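Local structure of 11R-lipoxygenase (Gersemia fruticosa, 3VF1) at residues D533-G538 with V550-E555. The protein is a calcium-dependent, non-heme iron lipoxygenase that probably inserts molecular oxygen into a polyunsaturated fatty acid, giving an 11R-hydroperoxide. Numbering follows the deposited sequence.
Sequences DLHENG and VPKSFE
A histidine-to-backbone hydrogen bond, with a lysine methylene laid over the ring, joins H535 near the end of helix 525-538 to V550 and K552 in the loop that leads to helix 557-579. It illustrates how one side chain near a helix end can meet a returning loop, with no regular structure of its own, by one polar bond and one ring face. A chi1 of 173°, which puts CG anti to the backbone N, carries the imidazole out toward the loop, where H535 ND1 donates to V550 O at 2.9 Å. The bond is moderately bent, 155° at the hydrogen; the acceptor lies close to the ring plane, while the donor stands tilted from the plane of the carbonyl. K552 runs alongside and sets its CG over one face of the ring, 3.9 Å from the centroid, in a CH-pi contact displaced toward CE1 and NE2. At the ring's base, P551 O comes within 3.6 Å of H535 CB. All this belongs to the largely helical lipoxygenase domain, where the chain doubles back between two helices, away from the iron site. Replacing H535 by an alanine is likely to leave V550 O without this donor and the CG methylene of K552 without the ring face it lies over. On the buried side, V550 sets its CG1 over the helix backbone, 4.2 Å from H535 CA, with L534 CB slightly farther off, and the side chains of V550 and L534 also touch F563 of helix 557-579. Within the helix, and apart from the loop, N537 ND2 donates to D533 OD1.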
loop_
_atom_site.group_PDB
_atom_site.type_symbol
_atom_site.label_atom_id
_atom_site.label_comp_id
_atom_site.label_asym_id
_atom_site.label_seq_id
_atom_site.Cartn_x
_atom_site.Cartn_y
_atom_site.Cartn_z
ATOM N N ASP A 533 9.029 -16.438 -11.357
ATOM C CA ASP A 533 8.648 -15.324 -12.216
ATOM C C ASP A 533 8.949 -13.995 -11.525
ATOM O O ASP A 533 9.297 -13.009 -12.177
ATOM C CB ASP A 533 7.163 -15.413 -12.573
ATOM C CG ASP A 533 6.807 -14.593 -13.796
ATOM O OD1 ASP A 533 7.733 -14.140 -14.501
ATOM O OD2 ASP A 533 5.600 -14.415 -14.060
ATOM N N LEU A 534 8.816 -13.974 -10.203
ATOM C CA LEU A 534 9.132 -12.787 -9.416
ATOM C C LEU A 534 10.634 -12.529 -9.404
ATOM O O LEU A 534 11.080 -11.393 -9.577
ATOM C CB LEU A 534 8.629 -12.951 -7.981
ATOM C CG LEU A 534 7.113 -12.974 -7.801
ATOM C CD1 LEU A 534 6.748 -13.330 -6.369
ATOM C CD2 LEU A 534 6.508 -11.636 -8.195
ATOM N N HIS A 535 11.411 -13.588 -9.197
ATOM C CA HIS A 535 12.862 -13.473 -9.118
ATOM C C HIS A 535 13.459 -12.960 -10.424
ATOM O O HIS A 535 14.436 -12.213 -10.417
ATOM C CB HIS A 535 13.480 -14.829 -8.775
ATOM C CG HIS A 535 14.975 -14.840 -8.832
ATOM N ND1 HIS A 535 15.765 -14.548 -7.741
ATOM C CD2 HIS A 535 15.826 -15.100 -9.853
ATOM C CE1 HIS A 535 17.037 -14.633 -8.084
ATOM N NE2 HIS A 535 17.103 -14.966 -9.361
ATOM N N GLU A 536 12.866 -13.363 -11.542
ATOM C CA GLU A 536 13.424 -13.057 -12.856
ATOM C C GLU A 536 12.889 -11.752 -13.436
ATOM O O GLU A 536 13.654 -10.939 -13.951
ATOM C CB GLU A 536 13.143 -14.210 -13.823
ATOM C CG GLU A 536 13.825 -15.513 -13.430
ATOM C CD GLU A 536 13.462 -16.667 -14.344
ATOM O OE1 GLU A 536 12.534 -16.507 -15.166
ATOM O OE2 GLU A 536 14.106 -17.733 -14.242
ATOM N N ASN A 537 11.576 -11.552 -13.349
ATOM C CA ASN A 537 10.942 -10.390 -13.965
ATOM C C ASN A 537 10.355 -9.402 -12.958
ATOM O O ASN A 537 10.280 -8.204 -13.231
ATOM C CB ASN A 537 9.848 -10.844 -14.933
ATOM C CG ASN A 537 10.372 -11.788 -15.999
ATOM O OD1 ASN A 537 11.019 -11.363 -16.957
ATOM N ND2 ASN A 537 10.091 -13.077 -15.839
ATOM N N GLY A 538 9.936 -9.903 -11.801
ATOM C CA GLY A 538 9.310 -9.067 -10.794
ATOM C C GLY A 538 10.267 -8.083 -10.147
ATOM O O GLY A 538 9.898 -6.940 -9.868
ATOM N N VAL A 550 15.215 -12.142 -3.496
ATOM C CA VAL A 550 13.990 -12.901 -3.701
ATOM C C VAL A 550 14.387 -14.334 -4.041
ATOM O O VAL A 550 15.224 -14.551 -4.917
ATOM C CB VAL A 550 13.148 -12.321 -4.847
ATOM C CG1 VAL A 550 11.893 -13.157 -5.060
ATOM C CG2 VAL A 550 12.787 -10.873 -4.558
ATOM N N PRO A 551 13.802 -15.320 -3.344
ATOM C CA PRO A 551 14.222 -16.711 -3.553
ATOM C C PRO A 551 14.077 -17.168 -5.003
ATOM O O PRO A 551 13.155 -16.738 -5.699
ATOM C CB PRO A 551 13.268 -17.506 -2.656
ATOM C CG PRO A 551 12.793 -16.534 -1.637
ATOM C CD PRO A 551 12.736 -15.213 -2.333
ATOM N N LYS A 552 14.987 -18.029 -5.448
ATOM C CA LYS A 552 14.876 -18.647 -6.764
ATOM C C LYS A 552 13.824 -19.748 -6.712
ATOM O O LYS A 552 13.217 -20.094 -7.725
ATOM C CB LYS A 552 16.219 -19.236 -7.193
ATOM C CG LYS A 552 17.336 -18.214 -7.323
ATOM C CD LYS A 552 18.649 -18.860 -7.752
ATOM C CE LYS A 552 19.090 -19.947 -6.780
ATOM N NZ LYS A 552 18.660 -21.315 -7.199
ATOM N N SER A 553 13.615 -20.293 -5.517
ATOM C CA SER A 553 12.613 -21.326 -5.300
ATOM C C SER A 553 12.287 -21.421 -3.815
ATOM O O SER A 553 13.067 -20.975 -2.973
ATOM C CB SER A 553 13.120 -22.677 -5.807
ATOM O OG SER A 553 14.283 -23.088 -5.106
ATOM N N PHE A 554 11.133 -21.998 -3.498
ATOM C CA PHE A 554 10.755 -22.242 -2.113
ATOM C C PHE A 554 11.123 -23.672 -1.733
ATOM O O PHE A 554 10.574 -24.626 -2.280
ATOM C CB PHE A 554 9.254 -22.012 -1.920
ATOM C CG PHE A 554 8.853 -20.564 -1.949
ATOM C CD1 PHE A 554 9.527 -19.628 -1.181
ATOM C CD2 PHE A 554 7.805 -20.137 -2.747
ATOM C CE1 PHE A 554 9.159 -18.295 -1.204
ATOM C CE2 PHE A 554 7.433 -18.804 -2.776
ATOM C CZ PHE A 554 8.112 -17.884 -2.005
ATOM N N GLU A 555 12.054 -23.812 -0.793
ATOM C CA GLU A 555 12.566 -25.125 -0.413
ATOM C C GLU A 555 11.889 -25.673 0.841
ATOM O O GLU A 555 11.988 -26.865 1.134
ATOM C CB GLU A 555 14.080 -25.063 -0.203
ATOM C CG GLU A 555 14.850 -24.605 -1.431
ATOM C CD GLU A 555 14.606 -25.496 -2.635
ATOM O OE1 GLU A 555 14.794 -26.724 -2.513
ATOM O OE2 GLU A 555 14.221 -24.970 -3.700
#